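Local coordinates for periplasmic branched-chain amino acid-binding protein (Burkholderia mallei, PDB 3I09) that probably binds a branched-chain amino acid or similar small ligand in the periplasm, as the soluble receptor of an ABC transporter, and here holds acetoacetic acid, at residues L229-N234 / Q245-T250; K129-A134 / M333-V338; A211-K216 / H237-E242; D251-N256 / Q263-Y268. All blocks are in the same frame, centred on the assembly; numbering follows the deposited sequence.

Interaction 1: L229-N234 / Q245-T250; sequences LLMFIN and QGLVLT
Met231 and Leu249 face each other from two extended runs of backbone that make no direct hydrogen bond to one another. Residues 229-234 reach an extended conformation at Leu230 and Met231, then enter a helix whose N-cap position is held by Phe232. Residues 245-250 leave a helix at Gln245, turn through Gly246 at positive phi and become strand at Val248. Two waters span the backbones. One accepts from Met231 N at 2.8 Å and can donate to Thr250 O at 2.6 Å, although other acceptors compete for its protons; the other accepts from Thr250 N at 3.0 Å and is only weakly bound to Leu229 O. Side chains complete the contact. Met231, a selenomethionine deposited in two conformers, is described here in one of them. Its CG stands anti to the backbone N (chi1 169°), which sends the chain across both leucines at about a right angle. CG lies 3.8 Å from Leu249 CD2, and SE is 4.0 Å from Leu247 CD1. In this conformer the bend at chi3 (-59°) sets CE beside that same Leu247 methyl, so one flexible chain bridges two alternate residues of the other segment. Around this buried, water-threaded seam, strand 329-338 pairs with Leu249 through Met336, and Leu229 packs on helices 124-137 and 151-166.

Interaction 2: K129-A134 / M333-V338; sequences KGTGSA and MYLMEV
Gly130 and Leu335 are where segments 129-134 and 333-338 come nearest each other, their CA atoms 6.3 Å apart. The helix segment widens here into a pi-type turn. With no side chain at Gly130, the leucine can lie against bare backbone: Leu335 CD1 sits 3.8 Å from Gly130 O. That carbonyl is also used within the helix, accepting from Ala134 N. Next comes Thr131, whose backbone N and side chain both lie near the same leucine methyl, with OG1 4.3 Å from Leu335 CD1. Its hydroxyl is occupied by a hydrogen bond to the hydroxyl of Thr250 on the adjoining strand. One turn after Gly130, Ala134 closes the group, its CB 3.6 Å from Leu335 CD2. On the strand segment, Leu335 alone touches the helix segment. Its CG is anti to the backbone N (chi1 -172°), and the two methyls fork from there, CD1 chiefly against the glycine turn and CD2 against the alanine. The axes of the two short segments approach to 8.7 Å, with an angle of 47° between their directions. Strand 329-338 is itself flanked in its antiparallel sheet by strands 248-251 and 351-357, and Leu335 also touches Val248, Thr250 and Val354, placing helix 124-137 against this sheet.

Interaction 3: A211-K216 / H237-E242; sequences AIKAAK and HALGLE
Leu239 packs against Ile212 and Lys213 in a small apolar contact between helices at the periphery of one lobe of the type I periplasmic binding protein fold. Helix 205-217 contributes the two neighbouring residues; the leucine comes from the last turn of helix 233-239, just before the helix is interrupted at Gly240 and the chain resumes as helix 241-244. No hydrogen bond joins the segments, so the contact is one of apolar packing. The leucine divides its work between its two methyls. CD1 goes to the buried side, where it lies 3.8 Å from Ile212 CD1 and also near CG2 of the same residue, the two side chains crossing at about a right angle. CD2 turns to the outer side and rests 3.6 Å from Lys213 CG. The lysine is extended beyond CG, so its hydrocarbon part runs past the leucine and CE is still 4.1 Å from Leu239 CD2. An exposed basic residue thus acts as an apolar lid through its methylenes. Farther along, Lys216 points toward the other segment without an ion pair to Glu242: Lys216 NZ and Glu242 OE2 are 5.8 Å apart, a separation at which any attraction is probably weak. Its amine instead makes a weak hydrogen bond to Thr243. Gly240, at positive phi, both ends the first helix and occupies the N-cap position of the second. Inward, Ile212 continues onto Leu226 of strand 225-228 and onto Met231, while Leu239 leans on Thr244 and Ala214 and Ala215 meet Leu188 of helix 185-193.

Interaction 4: D251-N256 / Q263-Y268; sequences DSWYWN and QWAQRY
Trp253 and Trp264 form an offset edge-to-face pair that fastens the chain leaving strand 248-251 to helix 259-272, in what is probably one of the crossovers linking the two lobes of a type I periplasmic binding protein. The tight part is wholly aromatic and aliphatic. The edge of Trp264 is directed at the face of Trp253, the planes stand at 82°, and the centroids of the six-membered rings are 5.9 Å apart. Within this ring pair, Trp253 CH2 comes nearest, 3.9 Å from Trp264 CE3 and near the plane of the latter ring. Both indoles have CG anti to the backbone N (chi1 -173° for Trp253 and -174° for Trp264), a setting that brings the two rings together. Ala265 CB lies near the plane of Trp253, at its ring edge, 4.4 Å from Trp253 CH2. The indole N-H groups of the loop tryptophans are satisfied beyond the contact, Trp253 NE1 by Phe317 O and Trp255 NE1 by Trp348 O, and Phe317 also stacks on Trp264. The other side of the helix is loose by comparison: Gln263, Gln266 and Arg267 are solvent-exposed and make no contact with the loop, although Arg267 forms a salt bridge with Asp35. Where the loop backbone comes nearest the helix, at Trp255 and Ala265, the small alanine admits a close approach, with Trp255 CB 3.8 Å from Ala265 CB.

Interactions 1 and 2 share one antiparallel sheet, their centres 9 Å apart, and are tied by a probable hydrogen bond from Met336 N to Leu249 O (2.8 Å). The same strand pair leads into interaction 4, where Asp251 N meets Tyr334 O at 2.9 Å. Interaction 3 joins interaction 1 through Ile212 and Met231, centres 11 Å apart, but stays about 9 Å from interaction 4 at the nearest atoms. The acetoacetic acid lies about 10 Å from the Met231 side chain and about 14 Å from that of Ile212. Interaction 1 reaches the pocket wall, since Leu230 packs on the pocket residues Tyr122 and Phe152, and Phe232 on Ile20; Met333 of interaction 2 also touches Tyr122.

Interaction 1: L229-N234 / Q245-T250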
loop_
_atom_site.group_PDB
_atom_site.type_symbol
_atom_site.label_atom_id
_atom_site.label_comp_id
_atom_site.label_asym_id
_atom_site.label_seq_id
_atom_site.Cartn_x
_atom_site.Cartn_y
_atom_site.Cartn_z
ATOM N N LEU A 229 -1.913 9.744 7.349
ATOM C CA LEU A 229 -0.954 9.599 6.265
ATOM C C LEU A 229 -1.173 8.319 5.449
ATOM O O LEU A 229 -0.726 8.230 4.301
ATOM C CB LEU A 229 0.463 9.658 6.848
ATOM C CG LEU A 229 0.817 10.980 7.499
ATOM C CD1 LEU A 229 2.158 10.840 8.316
ATOM C CD2 LEU A 229 0.934 12.113 6.480
ATOM N N LEU A 230 -1.873 7.335 6.026
ATOM C CA LEU A 230 -2.313 6.174 5.232
ATOM C C LEU A 230 -3.689 5.717 5.720
ATOM O O LEU A 230 -3.860 5.325 6.879
ATOM C CB LEU A 230 -1.327 5.017 5.269
ATOM C CG LEU A 230 -1.683 3.844 4.369
ATOM C CD1 LEU A 230 -1.941 4.273 2.872
ATOM C CD2 LEU A 230 -0.592 2.716 4.497
HETATM N N MSE A 231 -4.688 5.846 4.854
HETATM C CA MSE A 231 -6.082 5.518 5.203
HETATM C C MSE A 231 -6.697 4.853 3.964
HETATM O O MSE A 231 -6.598 5.391 2.878
HETATM C CB MSE A 231 -6.830 6.819 5.565
HETATM C CG MSE A 231 -8.352 6.744 5.709
HETATM SE SE MSE A 231 -9.040 8.261 6.738
HETATM C CE MSE A 231 -8.024 7.934 8.350
ATOM N N PHE A 232 -7.271 3.676 4.128
ATOM C CA PHE A 232 -7.919 2.964 3.058
ATOM C C PHE A 232 -9.437 3.080 3.240
ATOM O O PHE A 232 -9.922 3.492 4.289
ATOM C CB PHE A 232 -7.487 1.480 3.082
ATOM C CG PHE A 232 -6.043 1.284 2.784
ATOM C CD1 PHE A 232 -5.589 1.276 1.476
ATOM C CD2 PHE A 232 -5.120 1.189 3.824
ATOM C CE1 PHE A 232 -4.216 1.105 1.196
ATOM C CE2 PHE A 232 -3.755 1.017 3.539
ATOM C CZ PHE A 232 -3.317 0.999 2.244
ATOM N N ILE A 233 -10.187 2.647 2.244
ATOM C CA ILE A 233 -11.641 2.802 2.284
ATOM C C ILE A 233 -12.251 2.070 3.488
ATOM O O ILE A 233 -13.202 2.557 4.075
ATOM C CB ILE A 233 -12.297 2.373 0.932
ATOM C CG1 ILE A 233 -13.685 2.982 0.811
ATOM C CG2 ILE A 233 -12.351 0.814 0.761
ATOM C CD1 ILE A 233 -14.397 2.602 -0.472
ATOM N N ASN A 234 -11.655 0.960 3.908
ATOM C CA ASN A 234 -12.187 0.174 5.032
ATOM C C ASN A 234 -12.018 0.904 6.366
ATOM O O ASN A 234 -12.806 0.717 7.316
ATOM C CB ASN A 234 -11.493 -1.190 5.126
ATOM C CG ASN A 234 -11.431 -1.893 3.801
ATOM O OD1 ASN A 234 -10.595 -1.526 2.934
ATOM N ND2 ASN A 234 -12.354 -2.842 3.582
ATOM N N GLN A 245 -14.844 13.107 8.125
ATOM C CA GLN A 245 -15.093 14.180 7.153
ATOM C C GLN A 245 -13.971 15.235 7.220
ATOM O O GLN A 245 -13.555 15.658 8.309
ATOM C CB GLN A 245 -16.433 14.875 7.403
ATOM C CG GLN A 245 -16.619 15.454 8.802
ATOM C CD GLN A 245 -18.016 15.987 8.993
ATOM O OE1 GLN A 245 -18.453 16.840 8.217
ATOM N NE2 GLN A 245 -18.750 15.468 10.004
ATOM N N GLY A 246 -13.518 15.641 6.039
ATOM C CA GLY A 246 -12.513 16.668 5.882
ATOM C C GLY A 246 -11.105 16.194 5.939
ATOM O O GLY A 246 -10.206 16.967 5.638
ATOM N N LEU A 247 -10.865 14.946 6.315
ATOM C CA LEU A 247 -9.488 14.430 6.282
ATOM C C LEU A 247 -8.993 14.369 4.849
ATOM O O LEU A 247 -9.745 13.984 3.921
ATOM C CB LEU A 247 -9.396 13.043 6.922
ATOM C CG LEU A 247 -9.571 12.994 8.453
ATOM C CD1 LEU A 247 -9.620 11.559 8.924
ATOM C CD2 LEU A 247 -8.476 13.789 9.220
ATOM N N VAL A 248 -7.729 14.747 4.666
ATOM C CA VAL A 248 -7.099 14.679 3.355
ATOM C C VAL A 248 -6.199 13.449 3.316
ATOM O O VAL A 248 -5.449 13.132 4.267
ATOM C CB VAL A 248 -6.332 15.956 3.067
ATOM C CG1 VAL A 248 -5.525 15.813 1.818
ATOM C CG2 VAL A 248 -7.332 17.173 2.975
ATOM N N LEU A 249 -6.296 12.698 2.236
ATOM C CA LEU A 249 -5.511 11.488 2.135
ATOM C C LEU A 249 -5.024 11.286 0.706
ATOM O O LEU A 249 -5.540 11.907 -0.230
ATOM C CB LEU A 249 -6.308 10.289 2.652
ATOM C CG LEU A 249 -7.621 9.996 2.004
ATOM C CD1 LEU A 249 -7.309 9.095 0.881
ATOM C CD2 LEU A 249 -8.640 9.325 2.990
ATOM N N THR A 250 -4.025 10.420 0.571
ATOM C CA THR A 250 -3.450 10.056 -0.702
ATOM C C THR A 250 -3.761 8.588 -0.952
ATOM O O THR A 250 -3.494 7.754 -0.074
ATOM C CB THR A 250 -1.913 10.279 -0.726
ATOM O OG1 THR A 250 -1.653 11.658 -0.577
ATOM C CG2 THR A 250 -1.307 9.887 -2.058
HETATM O O HOH W 1 -2.598 10.059 3.203
HETATM O O HOH W 2 -4.243 7.226 2.401
#

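Interaction 2: K129-A134 / M333-V338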
loop_
_atom_site.group_PDB
_atom_site.type_symbol
_atom_site.label_atom_id
_atom_site.label_comp_id
_atom_site.label_asym_id
_atom_site.label_seq_id
_atom_site.Cartn_x
_atom_site.Cartn_y
_atom_site.Cartn_z
ATOM N N LYS A 129 4.575 12.984 -0.093
ATOM C CA LYS A 129 4.483 14.007 -1.105
ATOM C C LYS A 129 3.045 14.429 -1.367
ATOM O O LYS A 129 2.801 15.595 -1.652
ATOM C CB LYS A 129 5.159 13.547 -2.395
ATOM C CG LYS A 129 6.714 13.507 -2.251
ATOM C CD LYS A 129 7.406 12.845 -3.470
ATOM C CE LYS A 129 7.522 13.780 -4.705
ATOM N NZ LYS A 129 8.431 13.180 -5.802
ATOM N N GLY A 130 2.091 13.522 -1.248
ATOM C CA GLY A 130 0.710 13.906 -1.418
ATOM C C GLY A 130 0.137 14.684 -0.243
ATOM O O GLY A 130 -0.077 15.923 -0.288
ATOM N N THR A 131 -0.094 13.946 0.818
ATOM C CA THR A 131 -0.771 14.432 2.014
ATOM C C THR A 131 0.086 15.414 2.800
ATOM O O THR A 131 -0.398 16.475 3.225
ATOM C CB THR A 131 -1.164 13.249 2.889
ATOM O OG1 THR A 131 -2.036 12.403 2.109
ATOM C CG2 THR A 131 -1.893 13.717 4.153
ATOM N N GLY A 132 1.350 15.089 2.973
ATOM C CA GLY A 132 2.279 16.006 3.625
ATOM C C GLY A 132 2.342 17.367 2.967
ATOM O O GLY A 132 2.115 18.363 3.625
ATOM N N SER A 133 2.617 17.408 1.659
ATOM C CA SER A 133 2.686 18.676 0.932
ATOM C C SER A 133 1.414 19.457 1.017
ATOM O O SER A 133 1.460 20.673 1.197
ATOM C CB SER A 133 3.002 18.492 -0.547
ATOM O OG SER A 133 4.188 17.755 -0.716
ATOM N N ALA A 134 0.288 18.765 0.846
ATOM C CA ALA A 134 -1.021 19.397 0.798
ATOM C C ALA A 134 -1.364 20.067 2.143
ATOM O O ALA A 134 -1.821 21.222 2.174
ATOM C CB ALA A 134 -2.102 18.392 0.392
HETATM N N MSE A 333 -1.326 9.181 -8.686
HETATM C CA MSE A 333 -1.885 9.053 -7.363
HETATM C C MSE A 333 -2.977 10.127 -7.206
HETATM O O MSE A 333 -3.040 11.088 -8.009
HETATM C CB MSE A 333 -0.779 9.214 -6.314
HETATM C CG MSE A 333 0.314 8.171 -6.389
HETATM SE SE MSE A 333 -0.274 6.324 -5.927
HETATM C CE MSE A 333 -0.424 6.544 -4.103
ATOM N N TYR A 334 -3.844 9.973 -6.200
ATOM C CA TYR A 334 -4.989 10.868 -5.990
ATOM C C TYR A 334 -4.964 11.446 -4.586
ATOM O O TYR A 334 -4.898 10.690 -3.602
ATOM C CB TYR A 334 -6.315 10.111 -6.230
ATOM C CG TYR A 334 -6.307 9.513 -7.613
ATOM C CD1 TYR A 334 -6.529 10.313 -8.719
ATOM C CD2 TYR A 334 -5.939 8.182 -7.820
ATOM C CE1 TYR A 334 -6.450 9.820 -9.989
ATOM C CE2 TYR A 334 -5.847 7.671 -9.090
ATOM C CZ TYR A 334 -6.106 8.491 -10.171
ATOM O OH TYR A 334 -5.997 8.003 -11.444
ATOM N N LEU A 335 -5.055 12.764 -4.499
ATOM C CA LEU A 335 -5.259 13.476 -3.229
ATOM C C LEU A 335 -6.764 13.607 -3.082
ATOM O O LEU A 335 -7.423 14.186 -3.946
ATOM C CB LEU A 335 -4.634 14.859 -3.295
ATOM C CG LEU A 335 -4.601 15.654 -1.987
ATOM C CD1 LEU A 335 -3.692 14.916 -0.963
ATOM C CD2 LEU A 335 -4.130 17.081 -2.222
HETATM N N MSE A 336 -7.314 13.045 -2.011
HETATM C CA MSE A 336 -8.749 13.073 -1.782
HETATM C C MSE A 336 -9.117 13.655 -0.456
HETATM O O MSE A 336 -8.293 13.705 0.480
HETATM C CB MSE A 336 -9.248 11.657 -1.917
HETATM C CG MSE A 336 -8.763 11.292 -3.307
HETATM SE SE MSE A 336 -9.657 10.036 -4.053
HETATM C CE MSE A 336 -9.133 8.775 -2.790
ATOM N N GLU A 337 -10.352 14.144 -0.389
ATOM C CA GLU A 337 -10.878 14.617 0.866
ATOM C C GLU A 337 -12.089 13.760 1.227
ATOM O O GLU A 337 -12.920 13.459 0.375
ATOM C CB GLU A 337 -11.242 16.112 0.797
ATOM C CG GLU A 337 -11.750 16.631 2.113
ATOM C CD GLU A 337 -12.135 18.131 2.112
ATOM O OE1 GLU A 337 -12.506 18.652 1.039
ATOM O OE2 GLU A 337 -12.126 18.744 3.210
ATOM N N VAL A 338 -12.187 13.371 2.498
ATOM C CA VAL A 338 -13.300 12.543 2.952
ATOM C C VAL A 338 -14.542 13.411 3.038
ATOM O O VAL A 338 -14.499 14.541 3.565
ATOM C CB VAL A 338 -13.014 11.883 4.302
ATOM C CG1 VAL A 338 -14.246 11.075 4.734
ATOM C CG2 VAL A 338 -11.713 11.017 4.205
#

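Interaction 3: A211-K216 / H237-E242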
loop_
_atom_site.group_PDB
_atom_site.type_symbol
_atom_site.label_atom_id
_atom_site.label_comp_id
_atom_site.label_asym_id
_atom_site.label_seq_id
_atom_site.Cartn_x
_atom_site.Cartn_y
_atom_site.Cartn_z
ATOM N N ALA A 211 -6.444 5.061 16.734
ATOM C CA ALA A 211 -5.846 6.341 17.118
ATOM C C ALA A 211 -6.801 7.493 16.865
ATOM O O ALA A 211 -6.855 8.429 17.647
ATOM C CB ALA A 211 -4.519 6.587 16.360
ATOM N N ILE A 212 -7.529 7.445 15.757
ATOM C CA ILE A 212 -8.469 8.506 15.422
ATOM C C ILE A 212 -9.629 8.484 16.417
ATOM O O ILE A 212 -10.066 9.553 16.898
ATOM C CB ILE A 212 -8.955 8.408 13.975
ATOM C CG1 ILE A 212 -7.794 8.755 13.043
ATOM C CG2 ILE A 212 -10.138 9.392 13.703
ATOM C CD1 ILE A 212 -8.090 8.523 11.604
ATOM N N LYS A 213 -10.112 7.284 16.737
ATOM C CA LYS A 213 -11.185 7.134 17.718
ATOM C C LYS A 213 -10.781 7.736 19.046
ATOM O O LYS A 213 -11.527 8.548 19.623
ATOM C CB LYS A 213 -11.527 5.673 17.944
ATOM C CG LYS A 213 -12.437 5.101 16.897
ATOM C CD LYS A 213 -12.673 3.611 17.153
ATOM C CE LYS A 213 -13.505 2.970 16.043
ATOM N NZ LYS A 213 -13.905 1.541 16.360
ATOM N N ALA A 214 -9.603 7.318 19.513
ATOM C CA ALA A 214 -9.001 7.837 20.756
ATOM C C ALA A 214 -8.766 9.337 20.726
ATOM O O ALA A 214 -9.047 10.008 21.705
ATOM C CB ALA A 214 -7.701 7.101 21.070
ATOM N N ALA A 215 -8.245 9.879 19.627
ATOM C CA ALA A 215 -8.035 11.328 19.524
ATOM C C ALA A 215 -9.350 12.133 19.634
ATOM O O ALA A 215 -9.397 13.157 20.307
ATOM C CB ALA A 215 -7.320 11.675 18.240
ATOM N N LYS A 216 -10.396 11.666 18.955
ATOM C CA LYS A 216 -11.681 12.328 18.986
ATOM C C LYS A 216 -12.225 12.191 20.403
ATOM O O LYS A 216 -12.580 13.206 21.005
ATOM C CB LYS A 216 -12.644 11.780 17.914
ATOM C CG LYS A 216 -13.982 12.562 17.806
ATOM C CD LYS A 216 -14.598 12.403 16.406
ATOM C CE LYS A 216 -15.948 13.119 16.241
ATOM N NZ LYS A 216 -17.067 12.200 16.636
ATOM N N HIS A 237 -14.815 3.318 6.503
ATOM C CA HIS A 237 -16.034 2.596 6.761
ATOM C C HIS A 237 -16.129 2.274 8.269
ATOM O O HIS A 237 -17.206 2.395 8.858
ATOM C CB HIS A 237 -16.015 1.286 5.982
ATOM C CG HIS A 237 -17.280 0.503 6.069
ATOM N ND1 HIS A 237 -17.485 -0.477 7.006
ATOM C CD2 HIS A 237 -18.417 0.560 5.329
ATOM C CE1 HIS A 237 -18.695 -0.994 6.848
ATOM N NE2 HIS A 237 -19.269 -0.402 5.816
ATOM N N ALA A 238 -15.015 1.840 8.853
ATOM C CA ALA A 238 -14.942 1.537 10.294
ATOM C C ALA A 238 -15.252 2.763 11.153
ATOM O O ALA A 238 -15.938 2.665 12.197
ATOM C CB ALA A 238 -13.537 0.961 10.664
ATOM N N LEU A 239 -14.713 3.913 10.769
ATOM C CA LEU A 239 -14.840 5.119 11.582
ATOM C C LEU A 239 -16.145 5.846 11.331
ATOM O O LEU A 239 -16.710 6.466 12.260
ATOM C CB LEU A 239 -13.664 6.070 11.315
ATOM C CG LEU A 239 -12.334 5.611 11.874
ATOM C CD1 LEU A 239 -11.165 6.336 11.178
ATOM C CD2 LEU A 239 -12.327 5.818 13.406
ATOM N N GLY A 240 -16.610 5.815 10.086
ATOM C CA GLY A 240 -17.766 6.598 9.698
ATOM C C GLY A 240 -17.382 8.012 9.243
ATOM O O GLY A 240 -16.343 8.579 9.645
ATOM N N LEU A 241 -18.223 8.570 8.375
ATOM C CA LEU A 241 -18.007 9.915 7.818
ATOM C C LEU A 241 -18.129 11.024 8.834
ATOM O O LEU A 241 -17.439 12.032 8.731
ATOM C CB LEU A 241 -18.967 10.182 6.649
ATOM C CG LEU A 241 -18.718 9.338 5.409
ATOM C CD1 LEU A 241 -19.781 9.689 4.342
ATOM C CD2 LEU A 241 -17.270 9.507 4.879
ATOM N N GLU A 242 -18.989 10.869 9.833
ATOM C CA GLU A 242 -19.136 11.953 10.790
ATOM C C GLU A 242 -17.754 12.255 11.451
ATOM O O GLU A 242 -17.382 13.405 11.610
ATOM C CB GLU A 242 -20.175 11.605 11.850
ATOM C CG GLU A 242 -20.323 12.687 12.921
ATOM C CD GLU A 242 -20.899 13.963 12.376
ATOM O OE1 GLU A 242 -21.673 13.890 11.384
ATOM O OE2 GLU A 242 -20.585 15.043 12.947
#

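Interaction 4: D251-N256 / Q263-Y268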
loop_
_atom_site.group_PDB
_atom_site.type_symbol
_atom_site.label_atom_id
_atom_site.label_comp_id
_atom_site.label_asym_id
_atom_site.label_seq_id
_atom_site.Cartn_x
_atom_site.Cartn_y
_atom_site.Cartn_z
ATOM N N ASP A 251 -4.327 8.259 -2.112
ATOM C CA ASP A 251 -4.584 6.824 -2.417
ATOM C C ASP A 251 -4.329 6.566 -3.881
ATOM O O ASP A 251 -4.239 7.500 -4.661
ATOM C CB ASP A 251 -6.000 6.394 -2.007
ATOM C CG ASP A 251 -6.110 4.833 -1.661
ATOM O OD1 ASP A 251 -5.213 4.029 -2.024
ATOM O OD2 ASP A 251 -7.060 4.427 -0.934
ATOM N N SER A 252 -4.207 5.298 -4.270
ATOM C CA SER A 252 -3.898 4.971 -5.653
ATOM C C SER A 252 -5.094 4.625 -6.504
ATOM O O SER A 252 -4.955 4.511 -7.717
ATOM C CB SER A 252 -2.897 3.796 -5.712
ATOM O OG SER A 252 -3.500 2.590 -5.279
ATOM N N TRP A 253 -6.245 4.366 -5.882
ATOM C CA TRP A 253 -7.424 3.850 -6.611
ATOM C C TRP A 253 -8.631 3.963 -5.719
ATOM O O TRP A 253 -8.512 3.874 -4.490
ATOM C CB TRP A 253 -7.194 2.393 -6.967
ATOM C CG TRP A 253 -8.213 1.758 -7.839
ATOM C CD1 TRP A 253 -8.202 1.722 -9.200
ATOM C CD2 TRP A 253 -9.363 1.016 -7.423
ATOM N NE1 TRP A 253 -9.287 1.011 -9.670
ATOM C CE2 TRP A 253 -10.007 0.553 -8.589
ATOM C CE3 TRP A 253 -9.914 0.697 -6.179
ATOM C CZ2 TRP A 253 -11.198 -0.190 -8.544
ATOM C CZ3 TRP A 253 -11.062 -0.104 -6.136
ATOM C CH2 TRP A 253 -11.702 -0.507 -7.301
ATOM N N TYR A 254 -9.788 4.217 -6.338
ATOM C CA TYR A 254 -11.039 4.245 -5.595
ATOM C C TYR A 254 -12.137 3.739 -6.514
ATOM O O TYR A 254 -12.146 4.007 -7.758
ATOM C CB TYR A 254 -11.369 5.634 -4.978
ATOM C CG TYR A 254 -11.494 6.776 -5.964
ATOM C CD1 TYR A 254 -10.380 7.284 -6.627
ATOM C CD2 TYR A 254 -12.732 7.356 -6.232
ATOM C CE1 TYR A 254 -10.498 8.347 -7.523
ATOM C CE2 TYR A 254 -12.854 8.404 -7.122
ATOM C CZ TYR A 254 -11.739 8.890 -7.765
ATOM O OH TYR A 254 -11.870 9.916 -8.668
ATOM N N TRP A 255 -13.027 2.962 -5.904
ATOM C CA TRP A 255 -14.021 2.190 -6.660
ATOM C C TRP A 255 -14.897 3.070 -7.544
ATOM O O TRP A 255 -15.310 2.642 -8.619
ATOM C CB TRP A 255 -14.864 1.340 -5.691
ATOM C CG TRP A 255 -15.783 2.139 -4.827
ATOM C CD1 TRP A 255 -15.537 2.676 -3.579
ATOM C CD2 TRP A 255 -17.104 2.491 -5.166
ATOM N NE1 TRP A 255 -16.653 3.339 -3.130
ATOM C CE2 TRP A 255 -17.626 3.261 -4.098
ATOM C CE3 TRP A 255 -17.906 2.249 -6.293
ATOM C CZ2 TRP A 255 -18.929 3.781 -4.117
ATOM C CZ3 TRP A 255 -19.194 2.805 -6.323
ATOM C CH2 TRP A 255 -19.694 3.535 -5.233
ATOM N N ASN A 256 -15.180 4.283 -7.092
ATOM C CA ASN A 256 -16.129 5.148 -7.799
ATOM C C ASN A 256 -15.454 6.164 -8.727
ATOM O O ASN A 256 -16.089 7.102 -9.168
ATOM C CB ASN A 256 -17.014 5.904 -6.805
ATOM C CG ASN A 256 -18.341 6.361 -7.428
ATOM O OD1 ASN A 256 -18.813 5.765 -8.402
ATOM N ND2 ASN A 256 -18.962 7.423 -6.854
ATOM N N GLN A 263 -17.025 -0.970 -12.565
ATOM C CA GLN A 263 -17.400 -2.264 -13.129
ATOM C C GLN A 263 -16.607 -3.402 -12.471
ATOM O O GLN A 263 -17.168 -4.451 -12.155
ATOM C CB GLN A 263 -17.272 -2.245 -14.663
ATOM C CG GLN A 263 -18.432 -1.409 -15.254
ATOM C CD GLN A 263 -18.572 -1.376 -16.784
ATOM O OE1 GLN A 263 -17.601 -1.233 -17.534
ATOM N NE2 GLN A 263 -19.816 -1.461 -17.240
ATOM N N TRP A 264 -15.315 -3.183 -12.233
ATOM C CA TRP A 264 -14.550 -4.190 -11.507
ATOM C C TRP A 264 -15.018 -4.332 -10.055
ATOM O O TRP A 264 -15.166 -5.450 -9.544
ATOM C CB TRP A 264 -13.051 -3.890 -11.568
ATOM C CG TRP A 264 -12.296 -4.995 -10.954
ATOM C CD1 TRP A 264 -11.975 -6.167 -11.559
ATOM C CD2 TRP A 264 -11.807 -5.094 -9.592
ATOM N NE1 TRP A 264 -11.308 -6.974 -10.691
ATOM C CE2 TRP A 264 -11.205 -6.358 -9.472
ATOM C CE3 TRP A 264 -11.847 -4.257 -8.476
ATOM C CZ2 TRP A 264 -10.598 -6.795 -8.298
ATOM C CZ3 TRP A 264 -11.206 -4.675 -7.301
ATOM C CH2 TRP A 264 -10.632 -5.954 -7.212
ATOM N N ALA A 265 -15.327 -3.209 -9.412
ATOM C CA ALA A 265 -15.789 -3.219 -8.038
ATOM C C ALA A 265 -17.095 -3.972 -7.884
ATOM O O ALA A 265 -17.296 -4.661 -6.877
ATOM C CB ALA A 265 -15.929 -1.789 -7.474
ATOM N N GLN A 266 -17.942 -3.900 -8.904
ATOM C CA GLN A 266 -19.182 -4.687 -8.901
ATOM C C GLN A 266 -18.925 -6.184 -8.862
ATOM O O GLN A 266 -19.634 -6.920 -8.151
ATOM C CB GLN A 266 -20.022 -4.352 -10.142
ATOM C CG GLN A 266 -20.746 -3.021 -10.059
ATOM C CD GLN A 266 -21.598 -2.782 -11.286
ATOM O OE1 GLN A 266 -21.138 -2.947 -12.411
ATOM N NE2 GLN A 266 -22.858 -2.399 -11.076
ATOM N N ARG A 267 -17.946 -6.652 -9.658
ATOM C CA ARG A 267 -17.544 -8.075 -9.668
ATOM C C ARG A 267 -16.967 -8.498 -8.327
ATOM O O ARG A 267 -17.269 -9.589 -7.801
ATOM C CB ARG A 267 -16.551 -8.345 -10.775
ATOM C CG ARG A 267 -17.108 -7.996 -12.159
ATOM C CD ARG A 267 -16.163 -8.358 -13.271
ATOM N NE ARG A 267 -15.937 -9.800 -13.286
ATOM C CZ ARG A 267 -14.745 -10.371 -13.466
ATOM N NH1 ARG A 267 -13.672 -9.640 -13.670
ATOM N NH2 ARG A 267 -14.638 -11.688 -13.425
ATOM N N TYR A 268 -16.140 -7.631 -7.746
ATOM C CA TYR A 268 -15.633 -7.882 -6.383
ATOM C C TYR A 268 -16.733 -7.977 -5.313
ATOM O O TYR A 268 -16.776 -8.921 -4.525
ATOM C CB TYR A 268 -14.590 -6.820 -6.035
ATOM C CG TYR A 268 -13.910 -7.025 -4.698
ATOM C CD1 TYR A 268 -14.439 -6.485 -3.528
ATOM C CD2 TYR A 268 -12.737 -7.772 -4.612
ATOM C CE1 TYR A 268 -13.795 -6.677 -2.298
ATOM C CE2 TYR A 268 -12.086 -7.985 -3.400
ATOM C CZ TYR A 268 -12.603 -7.427 -2.252
ATOM O OH TYR A 268 -11.977 -7.638 -1.049
#